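Local coordinates for putative Scyalone Dehydratase (Novosphingobium aromaticivorans DSM 12444, PDB 3EF8), which is of unknown function but, as a putative scytalone dehydratase of the SnoaL-like, NTF2-type family, probably acts as a lyase, at residues A[9-20]-A[118-128]. Sequence-based numbering, arbitrary orientation. Where two conformers were deposited one is given.
Sequences EMRAIERMMFDY and KVDGQWKFKRR. With PGE (triethylene glycol), chain G.
In this NTF2-like cone, the long N-terminal helix 3-25 lies against the curved sheet, and here its 9-20 part packs on the hairpin of strands 106-119 and 122-136, its axis 8.4 Å from that of strand 122-125. W123 lies under the N-terminal half of 9-20, where its broad indole takes apolar cover on both faces, I13 CG1 over the centre of one and K118 CB over the other. At the ring edge W123 NE1 gives a nearly straight bond (171°) to E9 OE1 at 2.8 Å, reaching that oxygen from above the carboxylate plane. The buried E9 is thus gripped on both oxygens: OE2 receives K118 NZ on its syn lone pair at 2.7 Å, a salt bridge that should favour the charged carboxylate. An extended lysine chain takes NZ that far, where a triethylene glycol, probably from the crystallisation liquor, also wraps it. Farther along, the flexible, unbranched selenomethionine M16 starts with CG anti to the backbone N (chi1 -177°) and folds twice, so that CG meets W123 O while CE caps the F125 ring, 3.7 Å from its centroid; SE lies oblique to the ring, a Met-aromatic contact. F125 points its edge at the face of Y20, planes 81° apart. R128, salt-bridged to D114, lays CD over the opposite F125 face, and its guanidinium meets Y20 edge-on in a cation-pi contact, NH1 3.4 Å from Y20 CE1.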
# COMPACT_ATOMS: atom_id res chain seq x y z
N GLU A 9 -15.82 10.61 -5.77
CA GLU A 9 -14.96 11.56 -5.04
C GLU A 9 -13.90 10.83 -4.20
O GLU A 9 -12.82 11.36 -3.97
CB GLU A 9 -15.76 12.48 -4.15
CG GLU A 9 -16.74 13.38 -4.92
CD GLU A 9 -16.13 14.30 -5.96
OE1 GLU A 9 -14.92 14.26 -6.23
OE2 GLU A 9 -16.89 15.16 -6.52
N MSE A 10 -14.20 9.60 -3.77
CA MSE A 10 -13.18 8.80 -3.06
C MSE A 10 -12.01 8.57 -4.01
O MSE A 10 -10.83 8.73 -3.64
CB MSE A 10 -13.73 7.49 -2.55
CG MSE A 10 -14.58 7.69 -1.37
SE MSE A 10 -15.27 5.99 -0.71
CE MSE A 10 -13.58 5.54 0.06
N ARG A 11 -12.32 8.21 -5.24
CA ARG A 11 -11.28 8.03 -6.24
C ARG A 11 -10.50 9.30 -6.49
O ARG A 11 -9.27 9.31 -6.63
CB ARG A 11 -11.83 7.47 -7.57
CG ARG A 11 -12.20 6.02 -7.50
CD ARG A 11 -10.99 5.12 -7.35
NE ARG A 11 -11.35 3.76 -7.51
CZ ARG A 11 -10.50 2.78 -7.46
NH1 ARG A 11 -9.27 3.09 -7.12
NH2 ARG A 11 -10.87 1.54 -7.64
N ALA A 12 -11.20 10.44 -6.57
CA ALA A 12 -10.51 11.70 -6.82
C ALA A 12 -9.61 12.15 -5.68
O ALA A 12 -8.51 12.69 -5.90
CB ALA A 12 -11.55 12.85 -7.16
N ILE A 13 -10.07 11.92 -4.46
CA ILE A 13 -9.30 12.27 -3.26
C ILE A 13 -8.03 11.40 -3.23
O ILE A 13 -6.93 11.89 -3.01
CB ILE A 13 -10.15 12.12 -1.97
CG1 ILE A 13 -11.20 13.25 -1.94
CG2 ILE A 13 -9.24 12.10 -0.71
CD1 ILE A 13 -12.30 12.95 -0.93
N GLU A 14 -8.22 10.10 -3.44
CA GLU A 14 -7.05 9.18 -3.43
C GLU A 14 -6.08 9.61 -4.52
O GLU A 14 -4.85 9.69 -4.26
CB GLU A 14 -7.51 7.76 -3.66
CG GLU A 14 -8.21 7.15 -2.46
CD GLU A 14 -8.84 5.82 -2.67
OE1 GLU A 14 -9.11 5.45 -3.83
OE2 GLU A 14 -9.13 5.15 -1.63
N ARG A 15 -6.58 9.88 -5.73
CA ARG A 15 -5.72 10.36 -6.81
C ARG A 15 -4.91 11.59 -6.40
O ARG A 15 -3.70 11.70 -6.71
CB ARG A 15 -6.55 10.63 -8.08
CG ARG A 15 -5.80 11.21 -9.24
CD ARG A 15 -4.54 10.40 -9.57
NE ARG A 15 -3.89 10.88 -10.78
CZ ARG A 15 -4.24 10.56 -12.02
NH1 ARG A 15 -5.24 9.72 -12.27
NH2 ARG A 15 -3.56 11.10 -13.02
N MSE A 16 -5.56 12.53 -5.74
CA MSE A 16 -4.86 13.77 -5.33
C MSE A 16 -3.76 13.42 -4.35
O MSE A 16 -2.63 13.95 -4.45
CB MSE A 16 -5.86 14.77 -4.76
CG MSE A 16 -5.29 16.09 -4.39
SE MSE A 16 -4.37 16.14 -2.68
CE MSE A 16 -6.01 16.26 -1.54
N MSE A 17 -4.06 12.53 -3.41
CA MSE A 17 -3.08 12.13 -2.41
C MSE A 17 -1.87 11.46 -3.06
O MSE A 17 -0.73 11.64 -2.62
CB MSE A 17 -3.70 11.24 -1.35
CG MSE A 17 -4.84 11.96 -0.57
SE MSE A 17 -5.79 10.80 0.60
CE MSE A 17 -4.45 10.36 1.94
N PHE A 18 -2.14 10.68 -4.10
CA PHE A 18 -1.09 9.99 -4.83
C PHE A 18 -0.32 10.95 -5.68
O PHE A 18 0.92 10.86 -5.80
CB PHE A 18 -1.64 8.87 -5.69
CG PHE A 18 -2.40 7.81 -4.91
CD1 PHE A 18 -2.11 7.55 -3.57
CD2 PHE A 18 -3.38 7.06 -5.53
CE1 PHE A 18 -2.82 6.57 -2.84
CE2 PHE A 18 -4.07 6.09 -4.84
CZ PHE A 18 -3.82 5.85 -3.50
N ASP A 19 -1.00 11.90 -6.29
CA ASP A 19 -0.29 12.93 -7.05
C ASP A 19 0.63 13.71 -6.14
O ASP A 19 1.77 14.06 -6.48
CB ASP A 19 -1.28 13.94 -7.66
CG ASP A 19 -2.04 13.38 -8.85
OD1 ASP A 19 -1.65 12.36 -9.48
OD2 ASP A 19 -3.08 14.00 -9.21
N TYR A 20 0.17 13.99 -4.92
CA TYR A 20 1.01 14.66 -3.93
C TYR A 20 2.31 13.90 -3.64
O TYR A 20 3.41 14.43 -3.73
CB TYR A 20 0.24 14.93 -2.61
CG TYR A 20 1.08 15.49 -1.48
CD1 TYR A 20 1.81 14.65 -0.68
CD2 TYR A 20 1.15 16.84 -1.23
CE1 TYR A 20 2.62 15.11 0.37
CE2 TYR A 20 1.96 17.32 -0.18
CZ TYR A 20 2.67 16.43 0.59
OH TYR A 20 3.51 16.86 1.63
N LYS A 118 -12.99 20.43 -1.78
CA LYS A 118 -13.06 20.49 -3.22
C LYS A 118 -13.35 21.90 -3.68
O LYS A 118 -14.36 22.49 -3.30
CB LYS A 118 -14.09 19.53 -3.77
CG LYS A 118 -13.88 19.16 -5.20
CD LYS A 118 -15.04 18.36 -5.77
CE LYS A 118 -14.78 17.97 -7.23
NZ LYS A 118 -15.94 17.30 -7.90
N VAL A 119 -12.44 22.40 -4.49
CA VAL A 119 -12.53 23.79 -4.97
C VAL A 119 -12.34 23.83 -6.47
O VAL A 119 -11.35 23.35 -6.98
CB VAL A 119 -11.54 24.66 -4.24
CG1 VAL A 119 -11.92 24.77 -2.77
CG2 VAL A 119 -10.13 24.18 -4.34
N ASP A 120 -13.32 24.38 -7.17
CA ASP A 120 -13.25 24.55 -8.62
C ASP A 120 -12.84 23.24 -9.31
O ASP A 120 -12.02 23.22 -10.22
CB ASP A 120 -12.26 25.69 -8.97
CG ASP A 120 -12.58 26.37 -10.29
OD1 ASP A 120 -13.71 26.21 -10.80
OD2 ASP A 120 -11.70 27.10 -10.80
N GLY A 121 -13.41 22.15 -8.81
CA GLY A 121 -13.23 20.85 -9.44
C GLY A 121 -12.05 20.03 -8.97
O GLY A 121 -11.85 18.93 -9.47
N GLN A 122 -11.28 20.60 -8.05
CA GLN A 122 -10.05 19.95 -7.55
C GLN A 122 -10.04 19.81 -6.04
O GLN A 122 -10.25 20.76 -5.28
CB GLN A 122 -8.84 20.81 -7.93
CG GLN A 122 -7.48 20.39 -7.35
CD GLN A 122 -6.92 19.13 -8.01
OE1 GLN A 122 -6.81 19.08 -9.24
NE2 GLN A 122 -6.56 18.12 -7.19
N TRP A 123 -9.74 18.59 -5.58
CA TRP A 123 -9.51 18.38 -4.16
C TRP A 123 -8.17 18.92 -3.76
O TRP A 123 -7.17 18.76 -4.46
CB TRP A 123 -9.63 16.88 -3.81
CG TRP A 123 -11.07 16.36 -3.90
CD1 TRP A 123 -11.66 15.75 -4.95
CD2 TRP A 123 -12.09 16.47 -2.88
NE1 TRP A 123 -12.97 15.43 -4.66
CE2 TRP A 123 -13.26 15.89 -3.41
CE3 TRP A 123 -12.13 17.01 -1.60
CZ2 TRP A 123 -14.44 15.79 -2.67
CZ3 TRP A 123 -13.31 16.91 -0.88
CH2 TRP A 123 -14.43 16.31 -1.42
N LYS A 124 -8.16 19.55 -2.61
CA LYS A 124 -6.98 20.15 -2.02
C LYS A 124 -6.97 19.91 -0.55
O LYS A 124 -8.01 19.72 0.07
CB LYS A 124 -6.94 21.67 -2.29
CG LYS A 124 -6.83 21.99 -3.77
CD LYS A 124 -6.65 23.47 -3.97
CE LYS A 124 -6.51 23.79 -5.43
NZ LYS A 124 -6.46 25.30 -5.58
N PHE A 125 -5.77 19.90 0.01
CA PHE A 125 -5.63 19.85 1.44
C PHE A 125 -5.97 21.14 2.12
O PHE A 125 -5.44 22.19 1.80
CB PHE A 125 -4.22 19.43 1.91
CG PHE A 125 -3.84 18.01 1.48
CD1 PHE A 125 -4.38 16.92 2.11
CD2 PHE A 125 -2.89 17.80 0.46
CE1 PHE A 125 -4.01 15.63 1.74
CE2 PHE A 125 -2.55 16.53 0.06
CZ PHE A 125 -3.07 15.45 0.74
N LYS A 126 -6.82 21.03 3.14
CA LYS A 126 -7.06 22.17 4.06
C LYS A 126 -6.28 21.99 5.36
O LYS A 126 -5.74 22.92 5.91
CB LYS A 126 -8.54 22.38 4.32
CG LYS A 126 -8.80 23.61 5.20
CD LYS A 126 -10.06 24.32 4.76
CE LYS A 126 -10.35 25.59 5.58
NZ LYS A 126 -10.67 25.29 6.97
N ARG A 127 -6.20 20.75 5.85
CA ARG A 127 -5.36 20.43 6.99
C ARG A 127 -4.72 19.07 6.78
O ARG A 127 -5.37 18.16 6.29
CB ARG A 127 -6.15 20.40 8.31
CG ARG A 127 -5.23 20.13 9.49
CD ARG A 127 -5.92 20.39 10.87
NE ARG A 127 -5.16 19.76 11.96
CZ ARG A 127 -4.17 20.37 12.59
NH1 ARG A 127 -3.85 21.61 12.24
NH2 ARG A 127 -3.50 19.77 13.55
N ARG A 128 -3.44 18.96 7.14
CA ARG A 128 -2.76 17.67 7.28
C ARG A 128 -2.09 17.60 8.62
O ARG A 128 -1.30 18.49 8.98
CB ARG A 128 -1.67 17.43 6.23
CG ARG A 128 -2.07 17.57 4.84
CD ARG A 128 -1.16 16.75 3.94
NE ARG A 128 -1.53 15.33 3.99
CZ ARG A 128 -1.11 14.40 3.16
NH1 ARG A 128 -0.17 14.66 2.28
NH2 ARG A 128 -1.66 13.21 3.21
C1 PGE G . -17.82 20.50 -9.26
O1 PGE G . -17.50 19.67 -8.14
C2 PGE G . -16.85 20.25 -10.40
O2 PGE G . -16.47 18.87 -10.41
C3 PGE G . -15.64 18.57 -11.53
C4 PGE G . -15.60 17.07 -11.81
O4 PGE G . -14.04 14.98 -8.64
C6 PGE G . -14.76 14.22 -9.59
C5 PGE G . -14.95 15.04 -10.86
O3 PGE G . -15.55 16.32 -10.60
O HOH W 1 -0.19 12.08 0.49
O HOH W 2 -5.32 15.42 -8.25